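Uncharacterized conserved protein YiiM (Geobacillus stearothermophilus, PDB 5YHH) probably acts as a MOSC-domain oxidoreductase in resistance to hydroxylaminopurine, using a molybdenum cofactor at a putative catalytic site. Local coordinates at residues M7-I12 with Y109-A114; A114-S119 with A163-V168; G145-Y150 with L175-I180; N181-H186 with A192-I197. All coordinates share one frame; numbering follows the deposited sequence.

In the fold
Contacts 1 and 2 belong to one end of the MOSC beta barrel, with centres about 7 Å apart. They share A114 and lie on the same side of the chain's centre. Contact 3 joins the barrel to the C-terminal helices; its centre is about 16 Å from that of contact 2, which it touches where V118 meets I177. Contact 4 pairs the first two of those helices. Its centre is about 11 Å from that of contact 3 and about 28 Å from that of contact 1, across the chain's centre. Y184 and Y185 of segment 181-186 pack on Q123 and P124, just before C125, a cysteinesulfonic acid that may belong to the putative cofactor site.

Contact 1 (M7-I12 with Y109-A114); sequences MQIVSI and YVAGTA
I9 and A111 meet on the inner side of the MOSC beta barrel, on strands that are not direct neighbours. The chain at 162-165 runs between them, which leaves their CA atoms 8.2 Å apart. M7 makes a backbone hydrogen bond with L165, and I9 does so with G162 and A163. These bonds tie the approach to strand 165-169 to the start of strand 8-19, consistent with closure of the barrel.

From CB the side chain of I9 forks. CG2 stands anti to the backbone N and stays on its own strand, 3.8 Å from CG1 of I12. CG1 takes the other branch, beside the backbone N (chi1 -55°), and carries the chain toward A111. CD1 at its tip reaches CB of A111 at 4.0 Å, a methyl-to-methyl contact. I159 lies against both residues, and W93 also packs on I9.

A111 opens a type II' turn that ends at A114. The bond from A111 N to A114 O is 3.0 Å and the return bond from A114 N to A111 O is 2.9 Å. G112 takes the positive phi at the first corner. The turn links strands 108-111 and 114-121 as a tight hairpin, and T113 OG1 bonds to V158 N.

The second touch lies nearer the surface on the side of M7. M7 brings its terminal methyl, not its sulfur, to the ring of Y109. CE comes in at the ring edge, near the plane, 4.2 Å from CE2 of Y109.

Contact 2 (A114-S119 with A163-V168); sequences ALVQVS and APLVLV
L165 and V168 touch strand 114-121 over the intervening strand 108-111, each from a different face of the sheet. This is second-neighbour packing in the wall of the MOSC barrel. CA of L115 and CA of V168 are 9.2 Å apart.

L165 lies on the inner face. Its CB does not point at V116, but the chain swings round so that CD2 ends 4.4 Å from CG2 of V116. Its chi1 of -108° is far from a staggered value. CD2 of L165 also packs closely on CB of Y109, at 3.4 Å. W93 touches both L165 and V116, so the pair is part of the barrel interior.

V166 contributes backbone: its O probably accepts a hydrogen bond from V110 N. On the other flank of the middle strand, Y109 N bonds to V116 O in the same way. L167 follows and packs on Y109.

V168 is on the outer face and is exposed. CG1 stands beside the backbone N, anti to the carbonyl carbon, which puts CG2 in the crowded position between N and the carbonyl carbon. From there CG2 meets CD2 of L115 at 3.9 Å. The two side chains cross obliquely, and I108 touches both.

The cross-contact is purely apolar. Backbone bonds through strand 108-111 set the spacing. V116 and L165 bridge it by burying methyl groups, while L115 and V168 make a van der Waals contact at the surface.

Contact 3 (G145-Y150 with L175-I180); sequences GKSGFY and LSIAYI
I177, in the first turn of helix 177-185, packs against F149 at the start of strand 149-153. The pair joins the MOSC barrel to the C-terminal three-helix domain typical of YiiM-like proteins.

The apolar part centres on these two residues. CG1 of I177 lies 4.0 Å from CB of F149. CD1 of I177 reaches the same CB, and CG1 also leans obliquely toward the ring at CD2. The side chains cross at about a right angle. CG2 of I177 takes the other branch, anti to its backbone N, and points to the loop, where it sits 4.0 Å from G148 O. S147 OG is a further, looser neighbour of that methyl.

Between the two segments there is no polar bond; the polar bonds are local or run to N181. S147 OG donates to G148 O at 2.9 Å. The donor lies in the carbonyl plane, on a lone pair, with a C=O...OG angle of 130°. S147 OG also bonds to N181 ND2, one turn on from I177, so this hydroxyl fastens the loop to the helix. S176 is the N-cap of helix 177-185. Its OG accepts from Y179 N at 3.0 Å, with an N-H...O angle of 158°.

The loop has other partners: G148 N bonds to E100 and K146 O to Y68. F149 pairs with A67 through its backbone, and Y150 with S119 and Q120. I177 also touches V118 and P121 of strand 114-121, while Y179 on the same helix packs on helix 191-199.

Contact 4 (N181-H186 with A192-I197); sequences NHIYYH and AAMKQI
I183 points from helix 177-185 toward helix 191-199 and meets A193, M194 and I197 there. The two segments approach to 10.3 Å between axes, with an angle of 123° between their directions. They are consecutive helices of the C-terminal three-helix domain.

CD1 of I183 is 3.6 Å from CB of A193. The small alanine lets the isoleucine come close, and CG2 of I183 also lies near that methyl. CG2 of I183 touches CG of M194 at 3.8 Å, and CG1 of I183 meets CD1 of I197 at 3.7 Å. The side chains of M194 and I197 both run aslant to I183. I183 has chi1 -59° and chi2 -57°; this bend brings CD1 onto A193.

F211 of helix 205-213 touches M194 and I197, and W207 stacks on Y184, so the third helix packs against both others.

All four residues in the contact are buried and their touching groups are hydrocarbon. Between these two segments the hold is apolar packing alone, by shape and by the burial of apolar surface.

Contact 1 (M7-I12 with Y109-A114)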
loop_
_atom_site.group_PDB
_atom_site.type_symbol
_atom_site.label_atom_id
_atom_site.label_comp_id
_atom_site.label_asym_id
_atom_site.label_seq_id
_atom_site.Cartn_x
_atom_site.Cartn_y
_atom_site.Cartn_z
ATOM N N MET A 7 -3.676 -10.840 12.127
ATOM C CA MET A 7 -3.064 -10.074 11.061
ATOM C C MET A 7 -2.988 -11.036 9.880
ATOM O O MET A 7 -2.265 -12.058 9.954
ATOM C CB MET A 7 -1.667 -9.634 11.480
ATOM C CG MET A 7 -1.647 -8.544 12.552
ATOM S SD MET A 7 -0.056 -8.449 13.441
ATOM C CE MET A 7 1.145 -9.052 12.242
ATOM N N GLN A 8 -3.739 -10.733 8.816
ATOM C CA GLN A 8 -3.773 -11.597 7.655
ATOM C C GLN A 8 -4.103 -10.897 6.361
ATOM O O GLN A 8 -4.540 -9.754 6.369
ATOM C CB GLN A 8 -4.774 -12.735 7.883
ATOM C CG GLN A 8 -6.143 -12.274 8.178
ATOM C CD GLN A 8 -7.115 -13.408 8.315
ATOM O OE1 GLN A 8 -7.682 -13.870 7.325
ATOM N NE2 GLN A 8 -7.346 -13.845 9.548
ATOM N N ILE A 9 -3.913 -11.618 5.260
ATOM C CA ILE A 9 -4.410 -11.247 3.936
ATOM C C ILE A 9 -5.794 -11.859 3.831
ATOM O O ILE A 9 -5.925 -13.056 3.612
ATOM C CB ILE A 9 -3.480 -11.802 2.785
ATOM C CG1 ILE A 9 -2.047 -11.342 2.996
ATOM C CG2 ILE A 9 -3.976 -11.363 1.401
ATOM C CD1 ILE A 9 -0.935 -12.097 2.121
ATOM N N VAL A 10 -6.854 -11.067 3.993
ATOM C CA VAL A 10 -8.191 -11.669 3.930
ATOM C C VAL A 10 -8.601 -11.921 2.498
ATOM O O VAL A 10 -9.342 -12.859 2.239
ATOM C CB VAL A 10 -9.328 -10.926 4.685
ATOM C CG1 VAL A 10 -9.305 -11.268 6.163
ATOM C CG2 VAL A 10 -9.361 -9.429 4.389
ATOM N N SER A 11 -8.029 -11.178 1.552
ATOM C CA SER A 11 -8.350 -11.389 0.158
ATOM C C SER A 11 -7.181 -11.065 -0.715
ATOM O O SER A 11 -6.465 -10.104 -0.475
ATOM C CB SER A 11 -9.580 -10.561 -0.270
ATOM O OG SER A 11 -10.007 -10.943 -1.571
ATOM N N ILE A 12 -6.964 -11.917 -1.706
ATOM C CA ILE A 12 -5.988 -11.674 -2.738
ATOM C C ILE A 12 -6.829 -11.384 -3.955
ATOM O O ILE A 12 -7.690 -12.181 -4.311
ATOM C CB ILE A 12 -5.093 -12.902 -3.034
ATOM C CG1 ILE A 12 -4.313 -13.368 -1.788
ATOM C CG2 ILE A 12 -4.146 -12.616 -4.181
ATOM C CD1 ILE A 12 -3.708 -14.826 -1.996
ATOM N N TYR A 109 7.574 -8.868 6.671
ATOM C CA TYR A 109 6.530 -9.841 7.049
ATOM C C TYR A 109 6.733 -11.136 6.261
ATOM O O TYR A 109 7.152 -11.105 5.094
ATOM C CB TYR A 109 5.125 -9.329 6.737
ATOM C CG TYR A 109 4.743 -8.105 7.541
ATOM C CD1 TYR A 109 5.117 -6.850 7.128
ATOM C CD2 TYR A 109 4.005 -8.223 8.730
ATOM C CE1 TYR A 109 4.755 -5.707 7.862
ATOM C CE2 TYR A 109 3.665 -7.094 9.490
ATOM C CZ TYR A 109 4.055 -5.835 9.046
ATOM O OH TYR A 109 3.747 -4.693 9.766
ATOM N N VAL A 110 6.447 -12.263 6.905
ATOM C CA VAL A 110 6.314 -13.527 6.190
ATOM C C VAL A 110 4.847 -13.623 5.780
ATOM O O VAL A 110 3.943 -13.360 6.578
ATOM C CB VAL A 110 6.703 -14.755 7.035
ATOM C CG1 VAL A 110 6.409 -16.039 6.266
ATOM C CG2 VAL A 110 8.182 -14.757 7.358
ATOM N N ALA A 111 4.610 -13.982 4.531
ATOM C CA ALA A 111 3.275 -14.231 4.029
ATOM C C ALA A 111 3.318 -15.464 3.178
ATOM O O ALA A 111 3.941 -15.453 2.124
ATOM C CB ALA A 111 2.793 -13.033 3.185
ATOM N N GLY A 112 2.691 -16.551 3.628
ATOM C CA GLY A 112 2.839 -17.823 2.914
ATOM C C GLY A 112 4.297 -18.245 2.909
ATOM O O GLY A 112 4.953 -18.165 3.942
ATOM N N THR A 113 4.815 -18.650 1.749
ATOM C CA THR A 113 6.234 -18.931 1.591
ATOM C C THR A 113 7.044 -17.669 1.139
ATOM O O THR A 113 8.248 -17.748 0.855
ATOM C CB THR A 113 6.412 -20.101 0.607
ATOM O OG1 THR A 113 5.885 -19.740 -0.686
ATOM C CG2 THR A 113 5.674 -21.345 1.124
ATOM N N ALA A 114 6.399 -16.512 1.077
ATOM C CA ALA A 114 7.050 -15.269 0.634
ATOM C C ALA A 114 7.543 -14.381 1.804
ATOM O O ALA A 114 7.060 -14.495 2.921
ATOM C CB ALA A 114 6.076 -14.457 -0.280
#

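Contact 2 (A114-S119 with A163-V168)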
loop_
_atom_site.group_PDB
_atom_site.type_symbol
_atom_site.label_atom_id
_atom_site.label_comp_id
_atom_site.label_asym_id
_atom_site.label_seq_id
_atom_site.Cartn_x
_atom_site.Cartn_y
_atom_site.Cartn_z
ATOM N N ALA A 114 6.399 -16.512 1.077
ATOM C CA ALA A 114 7.050 -15.269 0.634
ATOM C C ALA A 114 7.543 -14.381 1.804
ATOM O O ALA A 114 7.060 -14.495 2.921
ATOM C CB ALA A 114 6.076 -14.457 -0.280
ATOM N N LEU A 115 8.486 -13.480 1.514
ATOM C CA LEU A 115 8.918 -12.434 2.457
ATOM C C LEU A 115 8.763 -11.096 1.775
ATOM O O LEU A 115 9.268 -10.903 0.657
ATOM C CB LEU A 115 10.384 -12.533 2.821
ATOM C CG LEU A 115 10.835 -13.185 4.102
ATOM C CD1 LEU A 115 12.354 -13.442 3.973
ATOM C CD2 LEU A 115 10.484 -12.319 5.313
ATOM N N VAL A 116 8.120 -10.173 2.472
ATOM C CA VAL A 116 7.807 -8.865 1.927
ATOM C C VAL A 116 8.205 -7.757 2.907
ATOM O O VAL A 116 8.310 -7.983 4.109
ATOM C CB VAL A 116 6.331 -8.752 1.537
ATOM C CG1 VAL A 116 5.977 -9.726 0.402
ATOM C CG2 VAL A 116 5.394 -8.950 2.750
ATOM N N GLN A 117 8.466 -6.570 2.362
ATOM C CA GLN A 117 8.913 -5.428 3.149
ATOM C C GLN A 117 8.132 -4.199 2.733
ATOM O O GLN A 117 8.008 -3.924 1.537
ATOM C CB GLN A 117 10.398 -5.136 2.917
ATOM C CG GLN A 117 10.982 -4.047 3.841
ATOM C CD GLN A 117 12.470 -3.831 3.648
ATOM O OE1 GLN A 117 12.951 -3.658 2.518
ATOM N NE2 GLN A 117 13.216 -3.817 4.756
ATOM N N VAL A 118 7.692 -3.429 3.724
ATOM C CA VAL A 118 6.985 -2.158 3.482
ATOM C C VAL A 118 7.942 -1.146 2.885
ATOM O O VAL A 118 9.032 -0.935 3.418
ATOM C CB VAL A 118 6.351 -1.606 4.797
ATOM C CG1 VAL A 118 5.641 -0.263 4.560
ATOM C CG2 VAL A 118 5.369 -2.626 5.390
ATOM N N SER A 119 7.533 -0.546 1.778
ATOM C CA SER A 119 8.382 0.353 0.986
ATOM C C SER A 119 7.948 1.811 0.925
ATOM O O SER A 119 8.788 2.700 0.790
ATOM C CB SER A 119 8.453 -0.159 -0.445
ATOM O OG SER A 119 7.185 -0.168 -1.068
ATOM N N ALA A 163 -4.069 -16.194 4.408
ATOM C CA ALA A 163 -2.699 -16.332 4.912
ATOM C C ALA A 163 -2.360 -15.336 6.039
ATOM O O ALA A 163 -2.526 -14.141 5.874
ATOM C CB ALA A 163 -1.679 -16.157 3.742
ATOM N N PRO A 164 -1.824 -15.822 7.169
ATOM C CA PRO A 164 -1.364 -14.871 8.176
ATOM C C PRO A 164 -0.205 -14.045 7.658
ATOM O O PRO A 164 0.566 -14.527 6.835
ATOM C CB PRO A 164 -0.913 -15.778 9.343
ATOM C CG PRO A 164 -1.720 -17.023 9.190
ATOM C CD PRO A 164 -1.855 -17.203 7.686
ATOM N N LEU A 165 -0.088 -12.809 8.117
ATOM C CA LEU A 165 1.061 -11.949 7.788
ATOM C C LEU A 165 1.796 -11.759 9.084
ATOM O O LEU A 165 1.258 -11.119 9.990
ATOM C CB LEU A 165 0.611 -10.574 7.320
ATOM C CG LEU A 165 0.719 -10.152 5.875
ATOM C CD1 LEU A 165 0.073 -8.725 5.761
ATOM C CD2 LEU A 165 2.108 -10.150 5.387
ATOM N N VAL A 166 2.996 -12.322 9.188
ATOM C CA VAL A 166 3.713 -12.403 10.443
ATOM C C VAL A 166 4.896 -11.449 10.401
ATOM O O VAL A 166 5.788 -11.573 9.558
ATOM C CB VAL A 166 4.258 -13.855 10.698
ATOM C CG1 VAL A 166 4.985 -13.949 12.050
ATOM C CG2 VAL A 166 3.127 -14.895 10.615
ATOM N N LEU A 167 4.911 -10.502 11.326
ATOM C CA LEU A 167 5.999 -9.559 11.411
ATOM C C LEU A 167 7.229 -10.294 11.854
ATOM O O LEU A 167 7.214 -10.921 12.892
ATOM C CB LEU A 167 5.671 -8.442 12.402
ATOM C CG LEU A 167 6.723 -7.340 12.505
ATOM C CD1 LEU A 167 6.786 -6.496 11.189
ATOM C CD2 LEU A 167 6.431 -6.458 13.721
ATOM N N VAL A 168 8.291 -10.240 11.065
ATOM C CA VAL A 168 9.539 -10.854 11.477
ATOM C C VAL A 168 10.621 -9.834 11.790
ATOM O O VAL A 168 11.562 -10.154 12.501
ATOM C CB VAL A 168 10.050 -11.925 10.452
ATOM C CG1 VAL A 168 9.156 -13.191 10.548
ATOM C CG2 VAL A 168 10.078 -11.383 9.043
#

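Contact 3 (G145-Y150 with L175-I180)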
loop_
_atom_site.group_PDB
_atom_site.type_symbol
_atom_site.label_atom_id
_atom_site.label_comp_id
_atom_site.label_asym_id
_atom_site.label_seq_id
_atom_site.Cartn_x
_atom_site.Cartn_y
_atom_site.Cartn_z
ATOM N N GLY A 145 -5.943 9.885 5.821
ATOM C CA GLY A 145 -4.761 8.999 5.924
ATOM C C GLY A 145 -5.074 7.513 5.718
ATOM O O GLY A 145 -4.209 6.663 5.979
ATOM N N LYS A 146 -6.255 7.203 5.193
ATOM C CA LYS A 146 -6.691 5.816 4.975
ATOM C C LYS A 146 -6.291 5.404 3.573
ATOM O O LYS A 146 -7.125 5.190 2.691
ATOM C CB LYS A 146 -8.201 5.671 5.195
ATOM C CG LYS A 146 -8.630 6.066 6.609
ATOM C CD LYS A 146 -10.166 5.987 6.811
ATOM C CE LYS A 146 -10.662 6.645 8.150
ATOM N NZ LYS A 146 -10.285 5.846 9.332
ATOM N N SER A 147 -4.981 5.264 3.397
ATOM C CA SER A 147 -4.348 5.160 2.085
ATOM C C SER A 147 -3.878 3.767 1.735
ATOM O O SER A 147 -3.722 3.430 0.545
ATOM C CB SER A 147 -3.107 6.077 2.059
ATOM O OG SER A 147 -2.103 5.615 2.976
ATOM N N GLY A 148 -3.585 2.965 2.743
ATOM C CA GLY A 148 -2.806 1.739 2.494
ATOM C C GLY A 148 -1.355 2.029 2.096
ATOM O O GLY A 148 -0.853 3.131 2.274
ATOM N N PHE A 149 -0.669 1.016 1.578
ATOM C CA PHE A 149 0.804 1.057 1.449
ATOM C C PHE A 149 1.262 -0.068 0.524
ATOM O O PHE A 149 0.504 -1.008 0.222
ATOM C CB PHE A 149 1.502 0.948 2.822
ATOM C CG PHE A 149 0.821 -0.053 3.780
ATOM C CD1 PHE A 149 1.066 -1.395 3.675
ATOM C CD2 PHE A 149 -0.113 0.372 4.689
ATOM C CE1 PHE A 149 0.429 -2.311 4.518
ATOM C CE2 PHE A 149 -0.771 -0.550 5.551
ATOM C CZ PHE A 149 -0.490 -1.881 5.445
ATOM N N TYR A 150 2.507 0.017 0.082
ATOM C CA TYR A 150 3.040 -1.000 -0.783
ATOM C C TYR A 150 4.087 -1.830 -0.043
ATOM O O TYR A 150 4.747 -1.336 0.870
ATOM C CB TYR A 150 3.750 -0.344 -1.969
ATOM C CG TYR A 150 2.860 0.220 -3.020
ATOM C CD1 TYR A 150 2.470 1.555 -2.980
ATOM C CD2 TYR A 150 2.475 -0.551 -4.110
ATOM C CE1 TYR A 150 1.696 2.101 -3.985
ATOM C CE2 TYR A 150 1.701 -0.014 -5.124
ATOM C CZ TYR A 150 1.299 1.290 -5.037
ATOM O OH TYR A 150 0.537 1.804 -6.020
ATOM N N LEU A 175 9.085 3.996 11.891
ATOM C CA LEU A 175 8.388 5.126 11.269
ATOM C C LEU A 175 7.101 4.636 10.593
ATOM O O LEU A 175 7.153 3.899 9.612
ATOM C CB LEU A 175 9.253 5.779 10.205
ATOM C CG LEU A 175 10.687 6.149 10.602
ATOM C CD1 LEU A 175 11.423 6.714 9.391
ATOM C CD2 LEU A 175 10.749 7.112 11.760
ATOM N N SER A 176 5.951 5.042 11.108
ATOM C CA SER A 176 4.691 4.452 10.658
ATOM C C SER A 176 4.324 5.006 9.303
ATOM O O SER A 176 4.764 6.078 8.950
ATOM C CB SER A 176 3.570 4.692 11.662
ATOM O OG SER A 176 3.295 6.055 11.813
ATOM N N ILE A 177 3.535 4.270 8.536
ATOM C CA ILE A 177 3.001 4.829 7.287
ATOM C C ILE A 177 2.157 6.086 7.602
ATOM O O ILE A 177 2.178 7.047 6.841
ATOM C CB ILE A 177 2.166 3.777 6.514
ATOM C CG1 ILE A 177 3.072 2.627 6.044
ATOM C CG2 ILE A 177 1.349 4.423 5.365
ATOM C CD1 ILE A 177 4.106 3.027 5.015
ATOM N N ALA A 178 1.431 6.100 8.728
ATOM C CA ALA A 178 0.657 7.293 9.091
ATOM C C ALA A 178 1.548 8.503 9.280
ATOM O O ALA A 178 1.218 9.582 8.804
ATOM C CB ALA A 178 -0.217 7.074 10.362
ATOM N N TYR A 179 2.658 8.310 9.999
ATOM C CA TYR A 179 3.647 9.371 10.224
ATOM C C TYR A 179 4.211 9.867 8.905
ATOM O O TYR A 179 4.306 11.063 8.699
ATOM C CB TYR A 179 4.790 8.874 11.133
ATOM C CG TYR A 179 5.934 9.846 11.296
ATOM C CD1 TYR A 179 5.826 10.950 12.138
ATOM C CD2 TYR A 179 7.135 9.656 10.600
ATOM C CE1 TYR A 179 6.879 11.842 12.283
ATOM C CE2 TYR A 179 8.190 10.547 10.733
ATOM C CZ TYR A 179 8.061 11.628 11.579
ATOM O OH TYR A 179 9.110 12.494 11.696
ATOM N N ILE A 180 4.595 8.943 8.019
ATOM C CA ILE A 180 5.216 9.324 6.752
ATOM C C ILE A 180 4.219 10.093 5.865
ATOM O O ILE A 180 4.570 11.116 5.296
ATOM C CB ILE A 180 5.839 8.129 6.017
ATOM C CG1 ILE A 180 7.023 7.553 6.833
ATOM C CG2 ILE A 180 6.326 8.583 4.676
ATOM C CD1 ILE A 180 7.495 6.139 6.447
#

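Contact 4 (N181-H186 with A192-I197)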
loop_
_atom_site.group_PDB
_atom_site.type_symbol
_atom_site.label_atom_id
_atom_site.label_comp_id
_atom_site.label_asym_id
_atom_site.label_seq_id
_atom_site.Cartn_x
_atom_site.Cartn_y
_atom_site.Cartn_z
ATOM N N ASN A 181 2.965 9.657 5.796
ATOM C CA ASN A 181 1.955 10.412 5.057
ATOM C C ASN A 181 1.783 11.813 5.650
ATOM O O ASN A 181 1.587 12.795 4.934
ATOM C CB ASN A 181 0.590 9.712 5.109
ATOM C CG ASN A 181 0.400 8.682 4.007
ATOM O OD1 ASN A 181 1.000 8.775 2.943
ATOM N ND2 ASN A 181 -0.479 7.743 4.241
ATOM N N HIS A 182 1.805 11.888 6.977
ATOM C CA HIS A 182 1.592 13.143 7.645
ATOM C C HIS A 182 2.683 14.158 7.274
ATOM O O HIS A 182 2.356 15.304 6.973
ATOM C CB HIS A 182 1.467 12.959 9.156
ATOM C CG HIS A 182 1.335 14.250 9.881
ATOM N ND1 HIS A 182 0.140 14.926 9.963
ATOM C CD2 HIS A 182 2.260 15.028 10.491
ATOM C CE1 HIS A 182 0.326 16.055 10.627
ATOM N NE2 HIS A 182 1.605 16.139 10.958
ATOM N N ILE A 183 3.952 13.735 7.289
ATOM C CA ILE A 183 5.086 14.587 6.890
ATOM C C ILE A 183 4.960 15.021 5.435
ATOM O O ILE A 183 5.112 16.180 5.110
ATOM C CB ILE A 183 6.465 13.869 7.058
ATOM C CG1 ILE A 183 6.695 13.425 8.511
ATOM C CG2 ILE A 183 7.629 14.789 6.625
ATOM C CD1 ILE A 183 6.630 14.547 9.513
ATOM N N TYR A 184 4.658 14.060 4.577
ATOM C CA TYR A 184 4.564 14.254 3.132
ATOM C C TYR A 184 3.426 15.213 2.730
ATOM O O TYR A 184 3.605 16.067 1.867
ATOM C CB TYR A 184 4.371 12.871 2.475
ATOM C CG TYR A 184 4.369 12.845 0.962
ATOM C CD1 TYR A 184 5.524 12.526 0.262
ATOM C CD2 TYR A 184 3.212 13.130 0.231
ATOM C CE1 TYR A 184 5.541 12.486 -1.128
ATOM C CE2 TYR A 184 3.222 13.119 -1.170
ATOM C CZ TYR A 184 4.393 12.781 -1.832
ATOM O OH TYR A 184 4.432 12.742 -3.199
ATOM N N TYR A 185 2.260 15.057 3.340
ATOM C CA TYR A 185 1.107 15.889 2.987
ATOM C C TYR A 185 0.976 17.177 3.801
ATOM O O TYR A 185 0.386 18.160 3.316
ATOM C CB TYR A 185 -0.185 15.071 3.068
ATOM C CG TYR A 185 -0.260 14.020 1.990
ATOM C CD1 TYR A 185 -0.443 14.374 0.664
ATOM C CD2 TYR A 185 -0.124 12.684 2.291
ATOM C CE1 TYR A 185 -0.500 13.422 -0.325
ATOM C CE2 TYR A 185 -0.171 11.733 1.317
ATOM C CZ TYR A 185 -0.360 12.096 0.012
ATOM O OH TYR A 185 -0.379 11.128 -0.967
ATOM N N HIS A 186 1.521 17.217 5.016
ATOM C CA HIS A 186 1.267 18.386 5.891
ATOM C C HIS A 186 2.507 19.148 6.365
ATOM O O HIS A 186 2.461 20.370 6.473
ATOM C CB HIS A 186 0.348 17.965 7.037
ATOM C CG HIS A 186 -0.897 17.278 6.560
ATOM N ND1 HIS A 186 -1.847 17.912 5.784
ATOM C CD2 HIS A 186 -1.334 16.008 6.718
ATOM C CE1 HIS A 186 -2.820 17.066 5.495
ATOM N NE2 HIS A 186 -2.531 15.901 6.048
ATOM N N ALA A 192 14.167 18.168 9.398
ATOM C CA ALA A 192 14.638 17.033 10.200
ATOM C C ALA A 192 13.798 15.781 9.943
ATOM O O ALA A 192 14.336 14.672 9.855
ATOM C CB ALA A 192 14.626 17.386 11.682
ATOM N N ALA A 193 12.483 15.965 9.823
ATOM C CA ALA A 193 11.571 14.859 9.555
ATOM C C ALA A 193 11.833 14.231 8.179
ATOM O O ALA A 193 11.933 13.015 8.058
ATOM C CB ALA A 193 10.136 15.328 9.654
ATOM N N MET A 194 11.946 15.068 7.154
ATOM C CA MET A 194 12.160 14.593 5.788
ATOM C C MET A 194 13.522 13.911 5.613
ATOM O O MET A 194 13.585 12.811 5.050
ATOM C CB MET A 194 11.964 15.723 4.769
ATOM C CG MET A 194 10.497 16.182 4.638
ATOM S SD MET A 194 10.244 17.385 3.304
ATOM C CE MET A 194 11.214 18.768 3.903
ATOM N N LYS A 195 14.594 14.534 6.105
ATOM C CA LYS A 195 15.934 13.942 6.009
ATOM C C LYS A 195 15.936 12.535 6.618
ATOM O O LYS A 195 16.485 11.600 6.040
ATOM C CB LYS A 195 17.003 14.816 6.689
ATOM C CG LYS A 195 18.447 14.446 6.292
ATOM C CD LYS A 195 19.488 15.453 6.816
ATOM C CE LYS A 195 20.559 15.761 5.760
ATOM N NZ LYS A 195 21.769 16.483 6.277
ATOM N N GLN A 196 15.299 12.392 7.775
ATOM C CA GLN A 196 15.231 11.107 8.471
ATOM C C GLN A 196 14.508 10.015 7.663
ATOM O O GLN A 196 14.988 8.884 7.552
ATOM C CB GLN A 196 14.521 11.299 9.801
ATOM C CG GLN A 196 14.173 10.005 10.498
ATOM C CD GLN A 196 13.215 10.223 11.637
ATOM O OE1 GLN A 196 13.536 9.905 12.777
ATOM N NE2 GLN A 196 12.026 10.772 11.338
ATOM N N ILE A 197 13.355 10.356 7.106
ATOM C CA ILE A 197 12.604 9.406 6.292
ATOM C C ILE A 197 13.365 9.091 4.995
ATOM O O ILE A 197 13.467 7.936 4.597
ATOM C CB ILE A 197 11.180 9.918 5.975
ATOM C CG1 ILE A 197 10.353 10.056 7.277
ATOM C CG2 ILE A 197 10.517 8.981 5.015
ATOM C CD1 ILE A 197 9.082 10.947 7.164
#